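Local coordinates for protein 2-nitropropane dioxygenase (Streptomyces ansochromogenes, PDB 3BW2) that probably catalyses the FMN-dependent oxidative denitrification of alkyl nitronates, using molecular oxygen, at residues 16-19 / 20-24; 49-52 / 53-57; 234-237 / 238-242; 247-250 / 251-254. All blocks are in the same frame, centred on the assembly; numbering follows the deposited sequence.

In the fold
Contacts 1 and 3 form the buried core of the set. Both sit at the FMN, contact 1 in the loop after strand 13-15, contact 3 where strand 233-236 passes into helix 238-241. Met18 and Val22 of contact 1 pack against Gly237 and Leu241 of contact 3. Contact 4 lies further out, in the chain after helix 238-241, but it meets Leu241 through Ala248 and His252. Contact 2 lies within successive turns of helix 47-60, partly exposed, and it reaches contact 1 only through Glu53 near Val24. Chemistry follows place. Backbone amides serve the cofactor in contacts 1 and 3, while lysine and arginine chains lie over a ring or a peptide in contacts 2 and 4.

Contact 1 of 4, residues 16-19 / 20-24; sequences APMA and GGVSV. With FMN (flavin mononucleotide), chain B.
Met18 O is held by three donors. Ser23 N donates to Met18 O at 3.0 Å in a nearly straight bond lying in the carbonyl plane. Ser23 OG donates to Met18 O at 2.7 Å, from above that plane. A water adds a third bond and links the carbonyl weakly to Gly21 N. Ser23 OG sits between its own backbone N and carbonyl carbon (chi1 48°), which turns the hydroxyl back to Met18. These bonds close the loop between strand 13-15 and helix 25-33, with two glycines at positive phi making the bend.

The Met18 side chain runs over the face of the dimethylbenzene end of the flavin. Its CG is 3.8 Å from FMN C5A, and its SD lies near both ring methyls. A bend at chi3 (-90°) swings Met18 CE to 3.9 Å from Val22 CG1. With alanine at Met18, the flavin face and Val22 CG1 would probably lose the cover of CG, SD and CE. Pro17 CG lies by FMN C2 on the same face.

Ala19 N donates to FMN N5 at 3.3 Å, and weakly to O4. A donor at N5, an acceptor in oxidised flavin, probably influences the redox behaviour of the ring.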
loop_
_atom_site.group_PDB
_atom_site.type_symbol
_atom_site.label_atom_id
_atom_site.label_comp_id
_atom_site.label_asym_id
_atom_site.label_seq_id
_atom_site.Cartn_x
_atom_site.Cartn_y
_atom_site.Cartn_z
ATOM N N ALA A 16 13.539 -12.411 -4.845
ATOM C CA ALA A 16 12.615 -13.157 -4.007
ATOM C C ALA A 16 12.497 -14.621 -4.398
ATOM O O ALA A 16 12.490 -14.965 -5.586
ATOM C CB ALA A 16 11.236 -12.505 -4.053
ATOM N N PRO A 17 12.438 -15.513 -3.401
ATOM C CA PRO A 17 12.299 -16.930 -3.735
ATOM C C PRO A 17 10.884 -17.046 -4.295
ATOM O O PRO A 17 9.957 -16.446 -3.749
ATOM C CB PRO A 17 12.428 -17.618 -2.379
ATOM C CG PRO A 17 11.852 -16.585 -1.432
ATOM C CD PRO A 17 12.497 -15.315 -1.943
ATOM N N MET A 18 10.718 -17.782 -5.384
ATOM C CA MET A 18 9.401 -17.943 -5.981
ATOM C C MET A 18 9.178 -19.408 -6.320
ATOM O O MET A 18 9.836 -19.961 -7.197
ATOM C CB MET A 18 9.282 -17.054 -7.226
ATOM C CG MET A 18 9.417 -15.569 -6.892
ATOM S SD MET A 18 9.223 -14.433 -8.292
ATOM C CE MET A 18 10.942 -14.315 -8.869
ATOM N N ALA A 19 8.252 -20.032 -5.601
ATOM C CA ALA A 19 7.948 -21.446 -5.792
ATOM C C ALA A 19 7.197 -21.690 -7.086
ATOM O O ALA A 19 6.934 -20.761 -7.849
ATOM C CB ALA A 19 7.138 -21.968 -4.610
ATOM N N GLY A 20 6.860 -22.951 -7.335
ATOM C CA GLY A 20 6.136 -23.285 -8.547
ATOM C C GLY A 20 7.021 -23.346 -9.776
ATOM O O GLY A 20 6.541 -23.190 -10.899
ATOM N N GLY A 21 8.316 -23.555 -9.564
ATOM C CA GLY A 21 9.243 -23.654 -10.678
ATOM C C GLY A 21 9.701 -22.333 -11.265
ATOM O O GLY A 21 10.287 -22.303 -12.345
ATOM N N VAL A 22 9.443 -21.237 -10.565
ATOM C CA VAL A 22 9.849 -19.930 -11.062
ATOM C C VAL A 22 11.330 -19.643 -10.817
ATOM O O VAL A 22 12.093 -19.417 -11.759
ATOM C CB VAL A 22 9.000 -18.809 -10.425
ATOM C CG1 VAL A 22 9.553 -17.440 -10.812
ATOM C CG2 VAL A 22 7.551 -18.944 -10.884
ATOM N N SER A 23 11.743 -19.659 -9.554
ATOM C CA SER A 23 13.135 -19.372 -9.227
ATOM C C SER A 23 14.054 -20.590 -9.255
ATOM O O SER A 23 14.453 -21.116 -8.215
ATOM C CB SER A 23 13.220 -18.667 -7.866
ATOM O OG SER A 23 12.443 -19.332 -6.898
ATOM N N VAL A 24 14.405 -21.018 -10.460
ATOM C CA VAL A 24 15.287 -22.160 -10.663
ATOM C C VAL A 24 16.750 -21.743 -10.468
ATOM O O VAL A 24 17.060 -20.553 -10.432
ATOM C CB VAL A 24 15.089 -22.738 -12.079
ATOM C CG1 VAL A 24 13.683 -23.308 -12.206
ATOM C CG2 VAL A 24 15.305 -21.643 -13.131
HETATM N N1 FMN B . 7.849 -15.673 -0.952
HETATM C C2 FMN B . 8.366 -16.740 -0.197
HETATM O O2 FMN B . 8.842 -16.533 0.916
HETATM N N3 FMN B . 8.353 -18.031 -0.700
HETATM C C4 FMN B . 7.849 -18.342 -1.952
HETATM O O4 FMN B . 7.866 -19.517 -2.362
HETATM C C4A FMN B . 7.334 -17.275 -2.739
HETATM N N5 FMN B . 6.835 -17.511 -4.018
HETATM C C5A FMN B . 6.352 -16.474 -4.821
HETATM C C6 FMN B . 5.877 -16.762 -6.126
HETATM C C7 FMN B . 5.375 -15.738 -7.004
HETATM C C7M FMN B . 5.668 -16.012 -8.498
HETATM C C8 FMN B . 5.430 -14.396 -6.475
HETATM C C8M FMN B . 5.632 -13.163 -7.356
HETATM C C9 FMN B . 5.883 -14.092 -5.152
HETATM C C9A FMN B . 6.353 -15.134 -4.318
HETATM N N10 FMN B . 6.837 -14.883 -3.005
HETATM C C10 FMN B . 7.340 -15.939 -2.216
HETATM C "C1'" FMN B . 6.679 -13.501 -2.367
HETATM C "C2'" FMN B . 8.041 -12.772 -2.493
HETATM O "O2'" FMN B . 8.882 -13.194 -1.430
HETATM C "C3'" FMN B . 7.907 -11.215 -2.368
HETATM O "O3'" FMN B . 7.288 -10.965 -1.105
HETATM C "C4'" FMN B . 7.055 -10.558 -3.466
HETATM O "O4'" FMN B . 7.474 -11.093 -4.721
HETATM C "C5'" FMN B . 7.244 -9.011 -3.460
HETATM O "O5'" FMN B . 6.452 -8.360 -4.494
HETATM P P FMN B . 6.882 -8.081 -6.047
HETATM O O1P FMN B . 8.278 -7.904 -5.553
HETATM O O2P FMN B . 5.806 -7.021 -5.903
HETATM O O3P FMN B . 6.427 -9.509 -6.284
HETATM O O HOH W 1 10.714 -22.637 -7.745
#

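Contact 2 of 4, residues 49-52 / 53-57; sequences GMYQ and EIKRL
The Tyr51 ring has one face overlapped by the end of Lys55, one helical turn further on. Lys55 CE stands 3.6 Å from the centroid of the Tyr51 ring, 30° off the ring normal, in a CH-pi contact. The approach is off-centre: Lys55 CE is closest to Tyr51 CE2, at 3.2 Å, and to CZ. With Tyr51 CG anti to the backbone N (chi1 -163°), the ring stands where the extended Lys55 chain can cross it at a slant. Tyr51 OH finds its polar partner elsewhere, in a hydrogen bond to Asp121.

On the buried flank Met50 and Ile54 lie side by side and point the same way. Met50 CE meets Ile54 CD1 at 3.9 Å. Both pack on Val67 of strand 65-70, and Met50 also touches helix 111-120. Glu53 extends to another flank, beside Pro25 and Lys45.

Beneath the side chains run the i to i+4 bonds of an alpha-helix. Ile54 N donates to Met50 O at 3.0 Å, and Arg56 N to Gln52 O at 2.9 Å. This helix links strands 38-41 and 65-70 in a beta-alpha-beta unit of the TIM barrel.

The helix is thus amphipathic, with an apolar flank against the barrel and a polar one toward solvent. Lys55 CE, next to the ammonium group, probably bears some of its positive charge, which is likely to favour the ring face.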
loop_
_atom_site.group_PDB
_atom_site.type_symbol
_atom_site.label_atom_id
_atom_site.label_comp_id
_atom_site.label_asym_id
_atom_site.label_seq_id
_atom_site.Cartn_x
_atom_site.Cartn_y
_atom_site.Cartn_z
ATOM N N GLY A 49 14.393 -32.661 -3.570
ATOM C CA GLY A 49 14.292 -31.735 -4.685
ATOM C C GLY A 49 15.038 -30.458 -4.357
ATOM O O GLY A 49 15.794 -29.937 -5.172
ATOM N N MET A 50 14.823 -29.955 -3.148
ATOM C CA MET A 50 15.491 -28.748 -2.697
ATOM C C MET A 50 17.000 -28.972 -2.720
ATOM O O MET A 50 17.756 -28.144 -3.228
ATOM C CB MET A 50 15.055 -28.407 -1.269
ATOM C CG MET A 50 15.810 -27.234 -0.646
ATOM S SD MET A 50 15.485 -27.065 1.127
ATOM C CE MET A 50 16.833 -28.018 1.799
ATOM N N TYR A 51 17.437 -30.103 -2.178
ATOM C CA TYR A 51 18.861 -30.399 -2.122
ATOM C C TYR A 51 19.520 -30.436 -3.497
ATOM O O TYR A 51 20.637 -29.953 -3.658
ATOM C CB TYR A 51 19.105 -31.717 -1.385
ATOM C CG TYR A 51 20.538 -31.893 -0.924
ATOM C CD1 TYR A 51 21.293 -30.799 -0.499
ATOM C CD2 TYR A 51 21.119 -33.157 -0.861
ATOM C CE1 TYR A 51 22.595 -30.957 -0.017
ATOM C CE2 TYR A 51 22.423 -33.331 -0.378
ATOM C CZ TYR A 51 23.153 -32.227 0.044
ATOM O OH TYR A 51 24.432 -32.395 0.539
ATOM N N GLN A 52 18.831 -31.000 -4.486
ATOM C CA GLN A 52 19.386 -31.068 -5.833
ATOM C C GLN A 52 19.601 -29.673 -6.410
ATOM O O GLN A 52 20.600 -29.425 -7.085
ATOM C CB GLN A 52 18.472 -31.876 -6.760
ATOM C CG GLN A 52 18.252 -33.317 -6.319
ATOM C CD GLN A 52 19.550 -34.023 -5.971
ATOM O OE1 GLN A 52 20.478 -34.072 -6.779
ATOM N NE2 GLN A 52 19.622 -34.575 -4.762
ATOM N N GLU A 53 18.671 -28.757 -6.155
ATOM C CA GLU A 53 18.824 -27.400 -6.674
ATOM C C GLU A 53 19.989 -26.698 -5.985
ATOM O O GLU A 53 20.748 -25.963 -6.618
ATOM C CB GLU A 53 17.543 -26.588 -6.479
ATOM C CG GLU A 53 16.373 -27.032 -7.339
ATOM C CD GLU A 53 15.347 -25.927 -7.512
ATOM O OE1 GLU A 53 15.043 -25.238 -6.514
ATOM O OE2 GLU A 53 14.843 -25.752 -8.643
ATOM N N ILE A 54 20.130 -26.919 -4.683
ATOM C CA ILE A 54 21.224 -26.311 -3.937
ATOM C C ILE A 54 22.556 -26.743 -4.545
ATOM O O ILE A 54 23.440 -25.919 -4.780
ATOM C CB ILE A 54 21.174 -26.716 -2.443
ATOM C CG1 ILE A 54 19.973 -26.041 -1.770
ATOM C CG2 ILE A 54 22.467 -26.317 -1.742
ATOM C CD1 ILE A 54 19.709 -26.506 -0.350
ATOM N N LYS A 55 22.697 -28.036 -4.811
ATOM C CA LYS A 55 23.929 -28.547 -5.406
ATOM C C LYS A 55 24.128 -27.947 -6.797
ATOM O O LYS A 55 25.228 -27.534 -7.162
ATOM C CB LYS A 55 23.877 -30.072 -5.505
ATOM C CG LYS A 55 23.924 -30.782 -4.164
ATOM C CD LYS A 55 23.954 -32.287 -4.359
ATOM C CE LYS A 55 24.178 -33.012 -3.046
ATOM N NZ LYS A 55 24.316 -34.486 -3.244
ATOM N N ARG A 56 23.046 -27.904 -7.564
ATOM C CA ARG A 56 23.065 -27.357 -8.912
ATOM C C ARG A 56 23.596 -25.924 -8.888
ATOM O O ARG A 56 24.511 -25.570 -9.632
ATOM C CB ARG A 56 21.645 -27.366 -9.478
ATOM C CG ARG A 56 21.514 -26.934 -10.927
ATOM C CD ARG A 56 21.691 -28.115 -11.865
ATOM N NE ARG A 56 22.900 -27.995 -12.674
ATOM C CZ ARG A 56 23.095 -27.050 -13.588
ATOM N NH1 ARG A 56 24.230 -27.020 -14.276
ATOM N NH2 ARG A 56 22.155 -26.143 -13.821
ATOM N N LEU A 57 23.018 -25.108 -8.016
ATOM C CA LEU A 57 23.399 -23.707 -7.891
ATOM C C LEU A 57 24.856 -23.495 -7.482
ATOM O O LEU A 57 25.513 -22.582 -7.974
ATOM C CB LEU A 57 22.475 -23.016 -6.890
ATOM C CG LEU A 57 22.656 -21.510 -6.715
ATOM C CD1 LEU A 57 22.552 -20.806 -8.070
ATOM C CD2 LEU A 57 21.598 -20.996 -5.755
#

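Contact 3 of 4, residues 234-237 / 238-242; sequences AQLG and TAFLA. With FMN (flavin mononucleotide), chain B.
Leu236 and Phe240 meet because both put CG anti to the carbonyl carbon, with chi1 at -65° and -77°. The Phe240 ring is thereby turned back along the chain, with its CD2 4.0 Å from Leu236 CB. Leu236 O lies in the plane of the ring, at its edge, 3.4 Å from Phe240 CD2. The ring's C-H edge, slightly positive, faces a partly negative oxygen, which is probably favourable. Leu236 CD2 meets Ala239 CB at 3.8 Å. Leu340 of helix 333-350 touches Leu236, and the same helix packs on Phe240. Without the ring, as with an alanine at Phe240, a gap is likely to open beside Leu236, and Leu336 and Val337 would lose their aromatic partner.

Strand 233-236 is the eighth strand of the TIM barrel, and the short helix 238-241 after it makes the phosphate-binding site familiar in this fold. The phosphate sits at the start of that helix, where the N-terminal N-H groups, with a modest contribution from the short helix, probably favour its charge. Gly237 N donates to FMN O1P at 2.9 Å in an almost straight bond. Thr238 N and Thr238 OG1 both donate to FMN O3P, the hydroxyl at 2.8 Å. Thr238 OG1 also bonds with Gly322 N. Gly237, lacking a side chain, lets the ribityl O4' of FMN lie close to its backbone.

Gly237 O takes two bonds from the new helix. Leu241 N donates to Gly237 O at 3.0 Å in the carbonyl plane, and Phe240 N to the same Gly237 O at 2.8 Å from above it.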
loop_
_atom_site.group_PDB
_atom_site.type_symbol
_atom_site.label_atom_id
_atom_site.label_comp_id
_atom_site.label_asym_id
_atom_site.label_seq_id
_atom_site.Cartn_x
_atom_site.Cartn_y
_atom_site.Cartn_z
ATOM N N ALA A 234 16.346 -4.437 -0.771
ATOM C CA ALA A 234 15.031 -4.557 -1.378
ATOM C C ALA A 234 14.912 -5.962 -1.956
ATOM O O ALA A 234 15.839 -6.447 -2.603
ATOM C CB ALA A 234 14.867 -3.521 -2.488
ATOM N N GLN A 235 13.781 -6.614 -1.710
ATOM C CA GLN A 235 13.544 -7.951 -2.235
ATOM C C GLN A 235 12.501 -7.837 -3.339
ATOM O O GLN A 235 11.404 -7.312 -3.121
ATOM C CB GLN A 235 13.045 -8.890 -1.136
ATOM C CG GLN A 235 12.735 -10.280 -1.651
ATOM C CD GLN A 235 12.540 -11.288 -0.541
ATOM O OE1 GLN A 235 13.464 -11.571 0.225
ATOM N NE2 GLN A 235 11.337 -11.841 -0.450
ATOM N N LEU A 236 12.857 -8.326 -4.523
ATOM C CA LEU A 236 11.988 -8.255 -5.693
ATOM C C LEU A 236 11.600 -9.619 -6.241
ATOM O O LEU A 236 12.463 -10.457 -6.517
ATOM C CB LEU A 236 12.686 -7.484 -6.816
ATOM C CG LEU A 236 13.031 -6.004 -6.669
ATOM C CD1 LEU A 236 13.940 -5.761 -5.475
ATOM C CD2 LEU A 236 13.718 -5.564 -7.956
ATOM N N GLY A 237 10.298 -9.822 -6.416
ATOM C CA GLY A 237 9.809 -11.066 -6.970
ATOM C C GLY A 237 9.362 -10.855 -8.410
ATOM O O GLY A 237 10.042 -11.267 -9.350
ATOM N N THR A 238 8.226 -10.186 -8.577
ATOM C CA THR A 238 7.650 -9.923 -9.895
ATOM C C THR A 238 8.645 -9.379 -10.924
ATOM O O THR A 238 8.612 -9.776 -12.092
ATOM C CB THR A 238 6.440 -8.959 -9.782
ATOM O OG1 THR A 238 5.430 -9.557 -8.953
ATOM C CG2 THR A 238 5.843 -8.678 -11.159
ATOM N N ALA A 239 9.531 -8.482 -10.503
ATOM C CA ALA A 239 10.515 -7.927 -11.426
ATOM C C ALA A 239 11.394 -9.032 -12.031
ATOM O O ALA A 239 11.773 -8.958 -13.197
ATOM C CB ALA A 239 11.382 -6.890 -10.714
ATOM N N PHE A 240 11.705 -10.062 -11.246
ATOM C CA PHE A 240 12.534 -11.160 -11.749
ATOM C C PHE A 240 11.719 -12.277 -12.403
ATOM O O PHE A 240 12.256 -13.080 -13.165
ATOM C CB PHE A 240 13.389 -11.736 -10.618
ATOM C CG PHE A 240 14.573 -10.884 -10.274
ATOM C CD1 PHE A 240 15.666 -10.817 -11.133
ATOM C CD2 PHE A 240 14.578 -10.112 -9.119
ATOM C CE1 PHE A 240 16.752 -9.991 -10.849
ATOM C CE2 PHE A 240 15.658 -9.280 -8.823
ATOM C CZ PHE A 240 16.750 -9.221 -9.696
ATOM N N LEU A 241 10.424 -12.316 -12.108
ATOM C CA LEU A 241 9.524 -13.329 -12.663
ATOM C C LEU A 241 9.510 -13.229 -14.183
ATOM O O LEU A 241 9.384 -14.230 -14.892
ATOM C CB LEU A 241 8.105 -13.107 -12.122
ATOM C CG LEU A 241 6.978 -14.075 -12.492
ATOM C CD1 LEU A 241 7.296 -15.462 -11.979
ATOM C CD2 LEU A 241 5.680 -13.592 -11.863
ATOM N N ALA A 242 9.667 -12.003 -14.665
ATOM C CA ALA A 242 9.645 -11.700 -16.091
ATOM C C ALA A 242 10.963 -11.906 -16.846
ATOM O O ALA A 242 10.983 -11.813 -18.076
ATOM C CB ALA A 242 9.166 -10.257 -16.286
HETATM N N1 FMN B . 7.849 -15.673 -0.952
HETATM C C2 FMN B . 8.366 -16.740 -0.197
HETATM O O2 FMN B . 8.842 -16.533 0.916
HETATM N N3 FMN B . 8.353 -18.031 -0.700
HETATM C C4 FMN B . 7.849 -18.342 -1.952
HETATM O O4 FMN B . 7.866 -19.517 -2.362
HETATM C C4A FMN B . 7.334 -17.275 -2.739
HETATM N N5 FMN B . 6.835 -17.511 -4.018
HETATM C C5A FMN B . 6.352 -16.474 -4.821
HETATM C C6 FMN B . 5.877 -16.762 -6.126
HETATM C C7 FMN B . 5.375 -15.738 -7.004
HETATM C C7M FMN B . 5.668 -16.012 -8.498
HETATM C C8 FMN B . 5.430 -14.396 -6.475
HETATM C C8M FMN B . 5.632 -13.163 -7.356
HETATM C C9 FMN B . 5.883 -14.092 -5.152
HETATM C C9A FMN B . 6.353 -15.134 -4.318
HETATM N N10 FMN B . 6.837 -14.883 -3.005
HETATM C C10 FMN B . 7.340 -15.939 -2.216
HETATM C "C1'" FMN B . 6.679 -13.501 -2.367
HETATM C "C2'" FMN B . 8.041 -12.772 -2.493
HETATM O "O2'" FMN B . 8.882 -13.194 -1.430
HETATM C "C3'" FMN B . 7.907 -11.215 -2.368
HETATM O "O3'" FMN B . 7.288 -10.965 -1.105
HETATM C "C4'" FMN B . 7.055 -10.558 -3.466
HETATM O "O4'" FMN B . 7.474 -11.093 -4.721
HETATM C "C5'" FMN B . 7.244 -9.011 -3.460
HETATM O "O5'" FMN B . 6.452 -8.360 -4.494
HETATM P P FMN B . 6.882 -8.081 -6.047
HETATM O O1P FMN B . 8.278 -7.904 -5.553
HETATM O O2P FMN B . 5.806 -7.021 -5.903
HETATM O O3P FMN B . 6.427 -9.509 -6.284
#

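Contact 4 of 4, residues 247-250 / 251-254; sequences GAPG and PHKR
Pro249 and His252 lie at a slant to each other, with Pro249 CD 4.1 Å from His252 CB. His252 has CG anti to its backbone N (chi1 -170°), which carries the imidazole away from the turn. There its NE2 is hydrogen-bonded to Trp320 O, and its ring packs on Leu241.

Lys253 takes another course. Its extended chain runs back alongside Ala248, with Lys253 CE 3.5 Å from Ala248 O and CG near Ala248 CB. This brings NZ to two carbonyls, Ser246 O and Thr243 O, which would probably help to offset its charge.

Arg254 is bent at chi3 (-75°). Its guanidinium lies flat over the Gly250-Pro251 peptide, with Gly250 C 3.5 Å from Arg254 CZ and above the centre of the plane. Gly250 has no side chain to obstruct it.

Pro249 O receives Lys253 N at 3.0 Å and, weakly, His252 N. Gly250 O receives Arg254 N at 2.8 Å. Pro249 stands at the N-cap and Pro251 in the first turn, where no backbone N-H is needed. These features are those of an alpha-helix N-terminus, here opening helix 250-255 beside the FMN pocket of the TIM barrel.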
loop_
_atom_site.group_PDB
_atom_site.type_symbol
_atom_site.label_atom_id
_atom_site.label_comp_id
_atom_site.label_asym_id
_atom_site.label_seq_id
_atom_site.Cartn_x
_atom_site.Cartn_y
_atom_site.Cartn_z
ATOM N N GLY A 247 11.634 -19.438 -14.492
ATOM C CA GLY A 247 10.975 -20.610 -15.031
ATOM C C GLY A 247 9.467 -20.484 -15.064
ATOM O O GLY A 247 8.770 -21.475 -15.259
ATOM N N ALA A 248 8.958 -19.270 -14.868
ATOM C CA ALA A 248 7.518 -19.043 -14.888
ATOM C C ALA A 248 6.981 -19.359 -16.279
ATOM O O ALA A 248 7.625 -19.055 -17.277
ATOM C CB ALA A 248 7.205 -17.596 -14.527
ATOM N N PRO A 249 5.793 -19.979 -16.358
ATOM C CA PRO A 249 5.180 -20.331 -17.639
ATOM C C PRO A 249 5.029 -19.114 -18.544
ATOM O O PRO A 249 4.824 -17.997 -18.063
ATOM C CB PRO A 249 3.830 -20.909 -17.225
ATOM C CG PRO A 249 4.128 -21.523 -15.890
ATOM C CD PRO A 249 4.967 -20.455 -15.234
ATOM N N GLY A 250 5.125 -19.342 -19.852
ATOM C CA GLY A 250 4.999 -18.257 -20.808
ATOM C C GLY A 250 3.718 -17.455 -20.656
ATOM O O GLY A 250 3.752 -16.226 -20.732
ATOM N N PRO A 251 2.564 -18.115 -20.455
ATOM C CA PRO A 251 1.306 -17.375 -20.301
ATOM C C PRO A 251 1.332 -16.476 -19.063
ATOM O O PRO A 251 0.644 -15.449 -19.005
ATOM C CB PRO A 251 0.259 -18.488 -20.184
ATOM C CG PRO A 251 0.869 -19.610 -20.966
ATOM C CD PRO A 251 2.313 -19.564 -20.537
ATOM N N HIS A 252 2.129 -16.873 -18.075
ATOM C CA HIS A 252 2.252 -16.109 -16.841
ATOM C C HIS A 252 3.123 -14.877 -17.095
ATOM O O HIS A 252 2.779 -13.766 -16.693
ATOM C CB HIS A 252 2.853 -16.996 -15.740
ATOM C CG HIS A 252 2.807 -16.385 -14.374
ATOM N ND1 HIS A 252 2.995 -17.124 -13.224
ATOM C CD2 HIS A 252 2.619 -15.105 -13.971
ATOM C CE1 HIS A 252 2.927 -16.325 -12.174
ATOM N NE2 HIS A 252 2.701 -15.095 -12.599
ATOM N N LYS A 253 4.251 -15.068 -17.771
ATOM C CA LYS A 253 5.128 -13.948 -18.087
ATOM C C LYS A 253 4.398 -12.972 -19.011
ATOM O O LYS A 253 4.508 -11.757 -18.861
ATOM C CB LYS A 253 6.406 -14.435 -18.775
ATOM C CG LYS A 253 7.339 -15.261 -17.902
ATOM C CD LYS A 253 8.603 -15.631 -18.670
ATOM C CE LYS A 253 9.634 -16.284 -17.755
ATOM N NZ LYS A 253 10.877 -16.645 -18.494
ATOM N N ARG A 254 3.641 -13.509 -19.963
ATOM C CA ARG A 254 2.912 -12.676 -20.916
ATOM C C ARG A 254 1.811 -11.844 -20.264
ATOM O O ARG A 254 1.585 -10.694 -20.638
ATOM C CB ARG A 254 2.313 -13.550 -22.028
ATOM C CG ARG A 254 3.357 -14.139 -22.984
ATOM C CD ARG A 254 2.731 -14.736 -24.246
ATOM N NE ARG A 254 2.080 -16.023 -24.013
ATOM C CZ ARG A 254 2.722 -17.188 -23.949
ATOM N NH1 ARG A 254 4.039 -17.236 -24.100
ATOM N NH2 ARG A 254 2.047 -18.307 -23.740
#